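Local coordinates for protein binary enterotoxin of Clostridium perfringens component a (Clostridium perfringens, PDB 5WTZ) that acts as the enzymatic component of a binary enterotoxin, binding NAD+ and transferring its ADP-ribose to actin, at residues A[134-139]-A[185-190]; A[158-163]-A[208-213]; A[236-241]-A[283-288]; A[229-234]-A[369-374]; A[316-321]-A[410-415]. One frame throughout, in Å; residues are numbered along the deposited sequence.

Interaction 1 of 5, residues A[134-139]-A[185-190]; sequences NFIQDG and GYSLKA
Phe135 and Leu188 face each other as an antiparallel hydrogen-bonded pair, and both their backbone bonds are short and nearly straight: Phe135 N to Leu188 O is 2.8 Å (171° at the hydrogen), and Leu188 N to Phe135 O is also 2.8 Å. In one of two modelled conformers Gln137 folds back along its own segment, its chain bent at chi2 (-66°), and its NE2 also donates to Phe135 O at 2.9 Å, from the opposite face of the carbonyl plane to Leu188 N. In that conformer NE2 lies 3.7 Å from Leu188 CB, the two side chains crossing at a slant. The packed side is made by Phe135 and Leu188, with CD2 of each 4.2 Å apart. On the other face, Asn134 and Lys189 run side by side, OD1 of Asn134 along the lysine methylenes, 3.6 Å from Lys189 CG; the extended lysine then leads away into exposed surroundings. Toward Gln137 and Gly185 the pairing gives way to water: Gln137 N still donates to Tyr186 O, but Gln137 O reaches Tyr186 N through one water and Gly185 N through a second. Strand 134-136 is an outermost strand of its five-stranded mixed sheet, and strand 187-198 lies between it and strand 201-211. Gln213, just past that third strand, bonds Asn134 ND2 and Ser187 OG, while Phe103 meets the Phe135 ring edge-to-face and helix 120-130 touches Phe135 through Lys129.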
# COMPACT_ATOMS: atom_id res chain seq x y z
N ASN A 134 -2.36 8.10 -2.99
CA ASN A 134 -1.34 7.26 -3.61
C ASN A 134 -1.77 5.81 -3.46
O ASN A 134 -1.94 5.33 -2.33
CB ASN A 134 0.03 7.48 -2.96
CG ASN A 134 0.60 8.88 -3.23
OD1 ASN A 134 0.27 9.52 -4.22
ND2 ASN A 134 1.47 9.32 -2.35
N PHE A 135 -2.00 5.14 -4.59
CA PHE A 135 -2.51 3.76 -4.58
C PHE A 135 -1.36 2.76 -4.62
O PHE A 135 -0.71 2.55 -5.64
CB PHE A 135 -3.46 3.51 -5.76
CG PHE A 135 -4.80 4.21 -5.62
CD1 PHE A 135 -5.78 3.68 -4.80
CD2 PHE A 135 -5.04 5.41 -6.28
CE1 PHE A 135 -7.02 4.34 -4.65
CE2 PHE A 135 -6.27 6.07 -6.13
CZ PHE A 135 -7.25 5.52 -5.33
N ILE A 136 -1.11 2.14 -3.47
CA ILE A 136 -0.02 1.19 -3.34
C ILE A 136 -0.26 -0.03 -4.22
O ILE A 136 -1.33 -0.63 -4.20
CB ILE A 136 0.19 0.79 -1.84
CG1 ILE A 136 0.71 2.00 -1.05
CG2 ILE A 136 1.15 -0.39 -1.72
CD1 ILE A 136 0.75 1.79 0.46
N GLN A 137 0.75 -0.40 -5.00
CA GLN A 137 0.65 -1.56 -5.88
C GLN A 137 1.44 -2.75 -5.35
O GLN A 137 2.67 -2.76 -5.41
CB GLN A 137 1.13 -1.18 -7.28
CG GLN A 137 0.46 0.07 -7.83
CD GLN A 137 -1.02 -0.13 -8.08
OE1 GLN A 137 -1.43 -1.10 -8.73
NE2 GLN A 137 -1.84 0.80 -7.60
N ASP A 138 0.73 -3.76 -4.85
CA ASP A 138 1.36 -4.95 -4.26
C ASP A 138 1.92 -5.89 -5.32
O ASP A 138 1.35 -6.04 -6.40
CB ASP A 138 0.38 -5.71 -3.38
CG ASP A 138 -0.02 -4.92 -2.18
OD1 ASP A 138 0.86 -4.71 -1.31
OD2 ASP A 138 -1.18 -4.50 -2.11
N GLY A 139 3.02 -6.55 -5.00
CA GLY A 139 3.64 -7.50 -5.91
C GLY A 139 4.29 -6.85 -7.12
O GLY A 139 4.48 -5.63 -7.16
N GLY A 185 7.33 -2.50 -5.07
CA GLY A 185 7.60 -1.34 -4.24
C GLY A 185 7.01 -0.01 -4.69
O GLY A 185 7.27 1.02 -4.07
N TYR A 186 6.21 -0.01 -5.74
CA TYR A 186 5.71 1.26 -6.26
C TYR A 186 4.24 1.52 -5.95
O TYR A 186 3.49 0.63 -5.51
CB TYR A 186 5.93 1.33 -7.77
CG TYR A 186 7.39 1.31 -8.15
CD1 TYR A 186 8.15 2.48 -8.15
CD2 TYR A 186 8.02 0.12 -8.49
CE1 TYR A 186 9.49 2.45 -8.49
CE2 TYR A 186 9.36 0.09 -8.83
CZ TYR A 186 10.09 1.26 -8.82
OH TYR A 186 11.42 1.23 -9.16
N SER A 187 3.85 2.76 -6.18
CA SER A 187 2.47 3.18 -6.05
C SER A 187 2.03 4.00 -7.27
O SER A 187 2.86 4.48 -8.05
CB SER A 187 2.27 4.01 -4.77
OG SER A 187 2.87 3.37 -3.64
N LEU A 188 0.72 4.15 -7.42
CA LEU A 188 0.12 4.91 -8.49
C LEU A 188 -0.46 6.23 -7.98
O LEU A 188 -1.23 6.26 -7.01
CB LEU A 188 -0.97 4.07 -9.16
CG LEU A 188 -1.78 4.58 -10.36
CD1 LEU A 188 -2.35 3.38 -11.08
CD2 LEU A 188 -2.90 5.51 -9.92
N LYS A 189 -0.11 7.32 -8.66
CA LYS A 189 -0.65 8.65 -8.37
C LYS A 189 -1.31 9.23 -9.60
O LYS A 189 -0.64 9.49 -10.62
CB LYS A 189 0.46 9.58 -7.89
CG LYS A 189 -0.01 10.97 -7.54
CD LYS A 189 1.15 11.87 -7.20
CE LYS A 189 0.66 13.21 -6.66
NZ LYS A 189 1.79 14.13 -6.43
N ALA A 190 -2.62 9.44 -9.52
CA ALA A 190 -3.37 9.90 -10.69
C ALA A 190 -2.99 11.34 -11.05
O ALA A 190 -2.75 12.17 -10.17
CB ALA A 190 -4.88 9.77 -10.44
O HOH W 1 4.95 -1.91 -7.47
O HOH W 2 4.88 -4.08 -4.74

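Interaction 2 of 5, residues A[158-163]-A[208-213]; sequences VHLKLP and ADLIKQ
Leu160 pairs with Ala208 and Lys161 with Asp209 in the parallel pairing of strands 156-162 and 201-211, inside the mixed five-stranded sheet of a domain assigned to the ADP-ribosyltransferase exoenzyme family. Three backbone bonds form the ladder: Ala208 N to His159 O, Lys161 N to Ala208 O (2.7 Å) and Leu210 N to Lys161 O (3.0 Å, nearly straight at 175°). Leu160 CA adds a CA-H...O contact to Ala208 O. Apolar packing fills the face of Leu160 and Ala208. Leu160, with CG anti to its nitrogen (chi1 -177°), lays CD1 3.9 Å from Ala208 CB and CD2 3.9 Å from Leu210 CD1. Leu210 receives Leu162 as well, whose CD2 sits against its CB and CD2. The polar pair occupies the reverse face: Lys161 and Asp209 point the same way, yet the ammonium stays 5.5 Å from the carboxylate, NZ to OD1, and the touch is made by Lys161 CB. Towards strand 92-98, Leu160 continues the sheet by backbone bonding with Val94, and His159 stacks on Tyr93 and Tyr95. At the end of the pairing the Pro163 ring crosses Leu210 at about a right angle, its CD 3.4 Å from Leu210 O.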
# COMPACT_ATOMS: atom_id res chain seq x y z
N VAL A 158 -5.73 2.31 -17.55
CA VAL A 158 -4.66 3.06 -16.89
C VAL A 158 -3.53 3.34 -17.88
O VAL A 158 -3.02 2.43 -18.53
CB VAL A 158 -4.09 2.31 -15.66
CG1 VAL A 158 -2.99 3.14 -14.99
CG2 VAL A 158 -5.20 2.02 -14.64
N HIS A 159 -3.17 4.61 -17.97
CA HIS A 159 -2.11 5.10 -18.83
C HIS A 159 -1.01 5.62 -17.90
O HIS A 159 -1.05 6.76 -17.46
CB HIS A 159 -2.67 6.19 -19.75
CG HIS A 159 -1.66 6.81 -20.67
ND1 HIS A 159 -1.60 8.16 -20.89
CD2 HIS A 159 -0.71 6.25 -21.46
CE1 HIS A 159 -0.64 8.42 -21.76
NE2 HIS A 159 -0.08 7.28 -22.12
N LEU A 160 -0.04 4.75 -17.61
CA LEU A 160 0.89 4.92 -16.49
C LEU A 160 2.27 5.33 -16.96
O LEU A 160 2.84 4.68 -17.84
CB LEU A 160 0.98 3.60 -15.69
CG LEU A 160 1.86 3.60 -14.43
CD1 LEU A 160 1.33 4.54 -13.35
CD2 LEU A 160 2.01 2.19 -13.89
N LYS A 161 2.78 6.41 -16.38
CA LYS A 161 4.09 6.95 -16.76
C LYS A 161 5.17 6.43 -15.82
O LYS A 161 5.20 6.74 -14.63
CB LYS A 161 4.07 8.48 -16.75
CG LYS A 161 5.35 9.12 -17.28
CD LYS A 161 5.34 10.63 -17.19
CE LYS A 161 6.53 11.23 -17.93
NZ LYS A 161 6.58 12.73 -17.82
N LEU A 162 6.06 5.61 -16.38
CA LEU A 162 7.19 5.06 -15.64
C LEU A 162 8.37 6.00 -15.75
O LEU A 162 8.80 6.32 -16.86
CB LEU A 162 7.56 3.67 -16.18
CG LEU A 162 6.46 2.63 -16.36
CD1 LEU A 162 7.07 1.35 -16.91
CD2 LEU A 162 5.75 2.38 -15.05
N PRO A 163 8.91 6.46 -14.61
CA PRO A 163 10.05 7.38 -14.72
C PRO A 163 11.34 6.69 -15.17
O PRO A 163 11.43 5.46 -15.16
CB PRO A 163 10.20 7.93 -13.31
CG PRO A 163 9.56 6.92 -12.41
CD PRO A 163 8.47 6.25 -13.22
N ALA A 208 -1.68 8.40 -14.91
CA ALA A 208 -1.00 8.33 -13.62
C ALA A 208 0.51 8.24 -13.73
O ALA A 208 1.07 7.82 -14.77
CB ALA A 208 -1.53 7.15 -12.82
N ASP A 209 1.16 8.61 -12.64
CA ASP A 209 2.60 8.44 -12.47
C ASP A 209 2.93 7.25 -11.58
O ASP A 209 2.27 7.02 -10.55
CB ASP A 209 3.24 9.68 -11.85
CG ASP A 209 3.33 10.86 -12.81
OD1 ASP A 209 3.13 10.72 -14.03
OD2 ASP A 209 3.61 11.95 -12.32
N LEU A 210 3.96 6.52 -11.96
CA LEU A 210 4.53 5.53 -11.07
C LEU A 210 5.45 6.26 -10.11
O LEU A 210 6.42 6.89 -10.55
CB LEU A 210 5.30 4.47 -11.86
CG LEU A 210 5.77 3.27 -11.04
CD1 LEU A 210 4.77 2.12 -11.13
CD2 LEU A 210 7.14 2.84 -11.50
N ILE A 211 5.13 6.22 -8.82
CA ILE A 211 5.93 6.87 -7.79
C ILE A 211 6.38 5.85 -6.76
O ILE A 211 5.81 4.76 -6.65
CB ILE A 211 5.16 7.99 -7.06
CG1 ILE A 211 4.06 7.39 -6.18
CG2 ILE A 211 4.62 9.01 -8.06
CD1 ILE A 211 3.61 8.31 -5.02
N LYS A 212 7.41 6.20 -6.02
CA LYS A 212 7.91 5.31 -4.99
C LYS A 212 7.77 5.97 -3.64
O LYS A 212 8.39 7.00 -3.37
CB LYS A 212 9.38 4.94 -5.25
CG LYS A 212 9.88 3.79 -4.40
CD LYS A 212 11.30 3.43 -4.78
CE LYS A 212 11.45 1.94 -5.02
NZ LYS A 212 11.07 1.16 -3.82
N GLN A 213 6.93 5.39 -2.79
CA GLN A 213 6.71 5.91 -1.45
C GLN A 213 7.71 5.30 -0.48
O GLN A 213 8.21 4.20 -0.72
CB GLN A 213 5.29 5.62 -0.99
CG GLN A 213 4.19 6.22 -1.87
CD GLN A 213 2.84 6.21 -1.19
OE1 GLN A 213 2.47 7.18 -0.51
NE2 GLN A 213 2.10 5.12 -1.34

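Interaction 3 of 5, residues A[236-241]-A[283-288]; sequences KELTSN and SSALKK
The short break between helices 220-237 and 240-263 rests on the C-terminal end of helix 272-286, in the helical part of the NAD-binding ADP-ribosyltransferase domain, with Leu238 in the break meeting Ala285 in the last turn. Leu238 leans across with one methyl, CD2, which lies 3.9 Å from Ala285 CB; CG stands beside the backbone nitrogen (chi1 -70°), and the branch thereby comes nearer the helix than CB does. Leu243 of the following helix also touches Leu238, so its side chain packs on both helix 272-286 and helix 240-263. Thr239 is the N-cap of helix 240-263: its side chain caps a backbone N of the first turn while Glu242 returns a bond to Thr239 N, the reciprocal pattern of a capping box. Glu242, which lies outside the two segments, is also hydrogen-bonded to Ser284 OG. Lys288, just past helix 272-286, brings CD to 4.2 Å from Leu238 CD2. The far end of this lysine is uncertain in detail, including its modelled salt bridge to Glu242, because the ammonium is placed too close to the Glu237 carbonyl and Glu237 is itself poorly ordered. The contact is a surface one, and the Leu238 side chain is about 14 Å from the bound NAD. Just past helix 272-286 the chain is held by a backbone bond from Lys288 N to Ala285 O, 3.1 Å long.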
# COMPACT_ATOMS: atom_id res chain seq x y z
N LYS A 236 15.69 14.17 22.50
CA LYS A 236 16.46 15.12 23.31
C LYS A 236 15.62 16.26 23.85
O LYS A 236 15.75 16.65 25.01
CB LYS A 236 17.61 15.71 22.49
CG LYS A 236 18.97 15.11 22.80
CD LYS A 236 20.07 15.78 21.99
CE LYS A 236 21.00 14.74 21.38
NZ LYS A 236 21.24 13.60 22.30
N GLU A 237 14.77 16.82 23.00
CA GLU A 237 14.00 18.01 23.35
C GLU A 237 12.81 17.71 24.26
O GLU A 237 12.11 18.64 24.66
CB GLU A 237 13.49 18.70 22.09
CG GLU A 237 14.51 18.92 20.99
CD GLU A 237 14.13 20.08 20.09
OE1 GLU A 237 13.32 20.93 20.52
OE2 GLU A 237 14.61 20.11 18.94
N LEU A 238 12.54 16.44 24.58
CA LEU A 238 11.38 16.13 25.42
C LEU A 238 11.58 16.66 26.83
O LEU A 238 12.66 16.50 27.40
CB LEU A 238 11.11 14.63 25.48
CG LEU A 238 10.60 13.93 24.22
CD1 LEU A 238 10.14 12.53 24.55
CD2 LEU A 238 9.47 14.73 23.54
N THR A 239 10.54 17.30 27.40
CA THR A 239 10.57 17.61 28.83
C THR A 239 10.53 16.30 29.60
O THR A 239 10.10 15.27 29.05
CB THR A 239 9.39 18.50 29.29
OG1 THR A 239 8.16 17.78 29.15
CG2 THR A 239 9.33 19.80 28.49
N SER A 240 10.97 16.33 30.86
CA SER A 240 11.01 15.11 31.66
C SER A 240 9.60 14.53 31.79
O SER A 240 9.43 13.32 31.73
CB SER A 240 11.66 15.37 33.03
OG SER A 240 11.08 16.48 33.70
N ASN A 241 8.59 15.39 31.92
CA ASN A 241 7.20 14.92 31.99
C ASN A 241 6.68 14.36 30.66
O ASN A 241 5.88 13.43 30.65
CB ASN A 241 6.27 16.04 32.47
CG ASN A 241 6.29 16.21 33.98
OD1 ASN A 241 7.25 15.84 34.65
ND2 ASN A 241 5.22 16.77 34.53
N SER A 283 0.49 14.63 23.91
CA SER A 283 0.08 15.37 22.70
C SER A 283 1.05 16.52 22.41
O SER A 283 1.42 16.73 21.26
CB SER A 283 -1.36 15.89 22.85
OG SER A 283 -1.81 16.60 21.69
N SER A 284 1.47 17.25 23.44
CA SER A 284 2.46 18.32 23.23
C SER A 284 3.77 17.72 22.70
O SER A 284 4.40 18.28 21.81
CB SER A 284 2.70 19.14 24.51
OG SER A 284 3.48 18.43 25.44
N ALA A 285 4.15 16.56 23.20
CA ALA A 285 5.35 15.89 22.71
C ALA A 285 5.26 15.57 21.22
O ALA A 285 6.23 15.74 20.46
CB ALA A 285 5.60 14.60 23.50
N LEU A 286 4.09 15.10 20.79
CA LEU A 286 3.93 14.64 19.43
C LEU A 286 3.86 15.79 18.41
O LEU A 286 3.88 15.57 17.21
CB LEU A 286 2.68 13.76 19.33
CG LEU A 286 2.75 12.48 20.15
CD1 LEU A 286 1.45 11.68 20.11
CD2 LEU A 286 3.91 11.60 19.68
N LYS A 287 3.80 17.02 18.91
CA LYS A 287 3.79 18.21 18.05
C LYS A 287 5.19 18.79 17.87
O LYS A 287 5.36 19.78 17.17
CB LYS A 287 2.86 19.29 18.63
CG LYS A 287 1.38 18.91 18.68
CD LYS A 287 0.59 20.03 19.33
CE LYS A 287 -0.90 19.79 19.17
NZ LYS A 287 -1.36 18.67 20.03
N LYS A 288 6.19 18.18 18.50
CA LYS A 288 7.50 18.83 18.60
C LYS A 288 8.40 18.60 17.37
O LYS A 288 9.30 19.40 17.10
CB LYS A 288 8.22 18.39 19.89
CG LYS A 288 7.58 18.99 21.14
CD LYS A 288 8.28 18.61 22.42
CE LYS A 288 9.57 19.38 22.59
NZ LYS A 288 10.08 19.21 23.99

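Interaction 4 of 5, residues A[229-234]-A[369-374]; sequences ENYAPW and NAAYVS
Tyr231 lays one face of its ring against the backbone between Ala371 and Tyr372: Tyr372 N stands 3.5 Å above the plane and over the centre, with Ala371 C beside it. The ring's two long sides are held by different residues, CE1 lying 3.7 Å from Ala371 CB and CD2 3.5 Å from Tyr372 CB. Its CG is anti to the carbonyl carbon (chi1 -78°), and from there the ring reaches along the strand until OH comes 3.0 Å from Ala370 O. The hydroxyl is hydrogen-bonded to Arg289 O. The Tyr372 side chain crosses this ring obliquely and then heads away, so the two tyrosines meet through a methylene against a ring and not ring against ring. Residues 229-234 of helix 220-237, which is kinked around Pro233, run at 104° to strand 370-372; that strand is an outermost member of the three-stranded antiparallel sheet whose central strand, 384-387, begins with the NAD-binding Glu384. Trp234, one turn on, takes a different chi1, CG anti to the backbone nitrogen (169°), and receives Ala371 CB over the face of its six-membered ring as a CH-pi contact 3.6 Å from the centroid. The alanine methyl thus touches both aromatic residues, at the tyrosine CE1 and over the indole face. Farther round the indole, CH2 touches Val373 CG1 at 3.8 Å, the two side chains lying side by side. Indole NE1 is satisfied by Ala285 O at the end of helix 272-286. Val373 in turn lies about 4 Å, side chain to side chain, from both Leu250 and Glu384, and about 6 Å from the bound NAD.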
# COMPACT_ATOMS: atom_id res chain seq x y z
N GLU A 229 17.67 8.73 12.68
CA GLU A 229 18.13 9.95 12.04
C GLU A 229 17.16 11.09 12.29
O GLU A 229 17.55 12.23 12.51
CB GLU A 229 18.32 9.75 10.53
CG GLU A 229 19.46 8.84 10.12
CD GLU A 229 19.65 8.80 8.62
OE1 GLU A 229 19.64 9.88 7.99
OE2 GLU A 229 19.79 7.69 8.06
N ASN A 230 15.87 10.77 12.24
CA ASN A 230 14.86 11.80 12.26
C ASN A 230 14.31 12.07 13.64
O ASN A 230 13.81 13.17 13.88
CB ASN A 230 13.73 11.44 11.29
CG ASN A 230 14.15 11.56 9.84
OD1 ASN A 230 14.34 12.66 9.32
ND2 ASN A 230 14.30 10.43 9.17
N TYR A 231 14.42 11.12 14.57
CA TYR A 231 13.82 11.36 15.89
C TYR A 231 14.76 11.24 17.09
O TYR A 231 14.34 11.42 18.23
CB TYR A 231 12.58 10.45 16.04
CG TYR A 231 11.44 11.05 15.27
CD1 TYR A 231 10.65 12.04 15.84
CD2 TYR A 231 11.20 10.70 13.93
CE1 TYR A 231 9.62 12.64 15.12
CE2 TYR A 231 10.18 11.30 13.21
CZ TYR A 231 9.40 12.27 13.81
OH TYR A 231 8.38 12.86 13.09
N ALA A 232 16.04 11.00 16.84
CA ALA A 232 17.01 11.17 17.92
C ALA A 232 17.02 12.61 18.46
O ALA A 232 17.00 12.80 19.68
CB ALA A 232 18.41 10.77 17.46
N PRO A 233 17.02 13.63 17.58
CA PRO A 233 16.98 14.98 18.17
C PRO A 233 15.66 15.26 18.90
O PRO A 233 15.67 15.99 19.89
CB PRO A 233 17.14 15.91 16.97
CG PRO A 233 17.66 15.04 15.85
CD PRO A 233 17.06 13.70 16.10
N TRP A 234 14.56 14.68 18.42
CA TRP A 234 13.25 14.84 19.06
C TRP A 234 13.29 14.36 20.51
O TRP A 234 12.84 15.07 21.41
CB TRP A 234 12.19 14.06 18.27
CG TRP A 234 10.85 13.94 18.96
CD1 TRP A 234 9.83 14.86 18.97
CD2 TRP A 234 10.37 12.81 19.70
NE1 TRP A 234 8.75 14.37 19.67
CE2 TRP A 234 9.06 13.12 20.15
CE3 TRP A 234 10.92 11.57 20.05
CZ2 TRP A 234 8.30 12.24 20.92
CZ3 TRP A 234 10.16 10.70 20.81
CH2 TRP A 234 8.86 11.04 21.23
N ASN A 369 1.57 15.51 12.97
CA ASN A 369 2.05 15.52 14.34
C ASN A 369 2.15 14.10 14.87
O ASN A 369 1.18 13.54 15.39
CB ASN A 369 1.15 16.39 15.24
CG ASN A 369 1.18 17.85 14.84
OD1 ASN A 369 2.21 18.35 14.38
ND2 ASN A 369 0.06 18.56 15.01
N ALA A 370 3.34 13.52 14.71
CA ALA A 370 3.63 12.12 15.03
C ALA A 370 5.11 11.99 15.29
O ALA A 370 5.90 12.83 14.80
CB ALA A 370 3.19 11.17 13.87
N ALA A 371 5.52 10.98 16.06
CA ALA A 371 6.94 10.78 16.33
C ALA A 371 7.33 9.30 16.28
O ALA A 371 6.51 8.43 16.61
CB ALA A 371 7.33 11.38 17.69
N TYR A 372 8.56 9.03 15.85
CA TYR A 372 9.14 7.69 15.95
C TYR A 372 9.60 7.52 17.39
O TYR A 372 10.72 7.90 17.74
CB TYR A 372 10.30 7.51 14.98
CG TYR A 372 10.85 6.10 14.89
CD1 TYR A 372 11.78 5.62 15.80
CD2 TYR A 372 10.45 5.27 13.85
CE1 TYR A 372 12.30 4.32 15.69
CE2 TYR A 372 10.96 3.98 13.74
CZ TYR A 372 11.87 3.52 14.65
OH TYR A 372 12.35 2.23 14.49
N VAL A 373 8.74 6.95 18.22
CA VAL A 373 8.97 6.98 19.66
C VAL A 373 9.98 5.92 20.09
O VAL A 373 10.55 6.01 21.17
CB VAL A 373 7.64 6.81 20.44
CG1 VAL A 373 6.72 8.03 20.24
CG2 VAL A 373 6.94 5.51 20.06
N SER A 374 10.21 4.92 19.24
CA SER A 374 11.13 3.83 19.55
C SER A 374 12.62 4.22 19.55
O SER A 374 13.47 3.36 19.81
CB SER A 374 10.92 2.68 18.56
OG SER A 374 9.58 2.25 18.56

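Interaction 5 of 5, residues A[316-321]-A[410-415]; sequences DFNKVE and KTNKLI
A type I beta turn from Asp316 to Lys319 brings Phe317 and Asn318 against the start of strand 411-420, with Asn318 and Asn412 nearest at 5.4 Å, CA to CA. The two asparagines exchange bonds with the opposing backbone. Asn318 OD1 accepts from Asn412 N at 2.9 Å, almost straight (173°), while Asn412 ND2 donates to Phe317 O at 3.0 Å, with that oxygen close to the amide plane of Asn412. Each side chain uses one end of its amide, and together they fix the turn to the first residues of the strand. Deeper in, Phe317 and Leu414 cross at about a right angle: Leu414 CD1 sits over the ring centre as a CH-pi contact, 3.6 Å from the centroid. The ring is brought there with CG anti to the carbonyl carbon (chi1 -61°). Asp316 shapes the turn from within, its OD1 accepting from Asn318 N as an Asx turn, and a water links OD1 with Thr411 OG1, which it reaches at 2.8 Å. The threonine hydroxyl itself donates to Asn412 O. Lys319 is the N-cap of helix 320-330, whose Val323 packs on both Phe317 and Leu414 and whose Phe326 adds to the leucine. Strand 411-420 lies in the middle of the second five-stranded sheet, between strands 358-364 and 391-403, and Leu358 of the former touches Phe317 and Leu414 from the sheet.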
# COMPACT_ATOMS: atom_id res chain seq x y z
N ASP A 316 -16.61 -11.96 10.34
CA ASP A 316 -16.17 -13.21 9.73
C ASP A 316 -15.83 -13.00 8.26
O ASP A 316 -16.67 -13.20 7.38
CB ASP A 316 -17.25 -14.29 9.87
CG ASP A 316 -16.76 -15.67 9.43
OD1 ASP A 316 -15.64 -15.78 8.89
OD2 ASP A 316 -17.51 -16.64 9.63
N PHE A 317 -14.58 -12.63 7.99
CA PHE A 317 -14.17 -12.28 6.62
C PHE A 317 -13.86 -13.50 5.78
O PHE A 317 -13.49 -13.38 4.61
CB PHE A 317 -12.96 -11.34 6.66
CG PHE A 317 -13.24 -10.04 7.35
CD1 PHE A 317 -14.39 -9.32 7.07
CD2 PHE A 317 -12.36 -9.55 8.30
CE1 PHE A 317 -14.66 -8.12 7.71
CE2 PHE A 317 -12.61 -8.36 8.95
CZ PHE A 317 -13.76 -7.65 8.66
N ASN A 318 -14.03 -14.68 6.36
CA ASN A 318 -13.94 -15.93 5.61
C ASN A 318 -15.16 -16.13 4.72
O ASN A 318 -15.22 -17.06 3.92
CB ASN A 318 -13.77 -17.12 6.55
CG ASN A 318 -12.35 -17.27 7.06
OD1 ASN A 318 -11.40 -16.81 6.42
ND2 ASN A 318 -12.19 -17.92 8.21
N LYS A 319 -16.13 -15.23 4.87
CA LYS A 319 -17.31 -15.22 4.01
C LYS A 319 -17.29 -14.00 3.10
O LYS A 319 -17.16 -12.86 3.57
CB LYS A 319 -18.57 -15.26 4.87
CG LYS A 319 -18.61 -16.47 5.80
CD LYS A 319 -19.88 -16.52 6.62
CE LYS A 319 -20.01 -17.86 7.33
NZ LYS A 319 -19.86 -18.97 6.35
N VAL A 320 -17.40 -14.22 1.79
CA VAL A 320 -17.28 -13.14 0.83
C VAL A 320 -18.24 -11.99 1.11
O VAL A 320 -17.86 -10.83 0.99
CB VAL A 320 -17.49 -13.64 -0.63
CG1 VAL A 320 -16.33 -14.51 -1.06
CG2 VAL A 320 -18.79 -14.40 -0.75
N GLU A 321 -19.47 -12.33 1.51
CA GLU A 321 -20.51 -11.33 1.77
C GLU A 321 -20.08 -10.33 2.83
O GLU A 321 -20.39 -9.14 2.72
CB GLU A 321 -21.83 -11.99 2.22
CG GLU A 321 -22.03 -13.42 1.74
CD GLU A 321 -21.41 -14.45 2.66
OE1 GLU A 321 -21.62 -14.34 3.89
OE2 GLU A 321 -20.71 -15.36 2.16
N LYS A 410 -5.60 -18.34 10.81
CA LYS A 410 -6.19 -19.09 9.70
C LYS A 410 -7.44 -18.41 9.18
O LYS A 410 -8.52 -19.01 9.15
CB LYS A 410 -6.52 -20.53 10.11
CG LYS A 410 -5.32 -21.39 10.44
CD LYS A 410 -5.76 -22.69 11.11
CE LYS A 410 -4.57 -23.51 11.57
NZ LYS A 410 -3.78 -24.06 10.42
N THR A 411 -7.30 -17.14 8.81
CA THR A 411 -8.44 -16.33 8.39
C THR A 411 -8.10 -15.34 7.29
O THR A 411 -6.95 -14.89 7.15
CB THR A 411 -9.01 -15.53 9.59
OG1 THR A 411 -10.15 -14.76 9.16
CG2 THR A 411 -7.99 -14.58 10.09
N ASN A 412 -9.11 -14.99 6.50
CA ASN A 412 -9.00 -13.80 5.68
C ASN A 412 -8.81 -12.55 6.54
O ASN A 412 -9.46 -12.38 7.58
CB ASN A 412 -10.23 -13.63 4.80
CG ASN A 412 -10.21 -14.54 3.61
OD1 ASN A 412 -9.15 -14.83 3.05
ND2 ASN A 412 -11.39 -15.00 3.19
N LYS A 413 -7.91 -11.69 6.10
CA LYS A 413 -7.66 -10.42 6.75
C LYS A 413 -7.83 -9.28 5.75
O LYS A 413 -7.77 -9.51 4.53
CB LYS A 413 -6.27 -10.41 7.38
CG LYS A 413 -6.10 -11.49 8.46
CD LYS A 413 -4.76 -11.39 9.16
CE LYS A 413 -4.78 -12.16 10.49
NZ LYS A 413 -3.40 -12.28 11.10
N LEU A 414 -8.05 -8.07 6.24
CA LEU A 414 -8.23 -6.91 5.36
C LEU A 414 -7.11 -5.90 5.50
O LEU A 414 -6.88 -5.34 6.57
CB LEU A 414 -9.58 -6.23 5.64
CG LEU A 414 -10.80 -7.13 5.48
CD1 LEU A 414 -12.08 -6.38 5.82
CD2 LEU A 414 -10.89 -7.72 4.06
N ILE A 415 -6.44 -5.66 4.39
CA ILE A 415 -5.46 -4.60 4.29
C ILE A 415 -6.21 -3.31 3.98
O ILE A 415 -6.83 -3.18 2.92
CB ILE A 415 -4.41 -4.92 3.20
CG1 ILE A 415 -3.79 -6.29 3.49
CG2 ILE A 415 -3.34 -3.82 3.14
CD1 ILE A 415 -3.06 -6.90 2.32
O HOH W 3 -12.87 -14.30 9.55

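In the fold
Interactions 1 and 2 build one sheet in the first ADP-ribosyltransferase-family region. Their strands 187-198 and 201-211 are neighbours, and Ser187 N meets Ile211 O at 2.8 Å; both rely on backbone ladders and are partly buried. Interaction 5 uses the corresponding last strand of the second region's sheet, but there asparagine side chains do the bonding to a turn. Interactions 3 and 4 share helix 220-237 and touch again where Leu286 CD2 packs on Ala371 CB. Interaction 4 is fully buried, aromatic and near the NAD, whereas interaction 3 is a thin surface contact with charged surroundings. Interactions 3 and 5 lie far apart, centres about 40 Å.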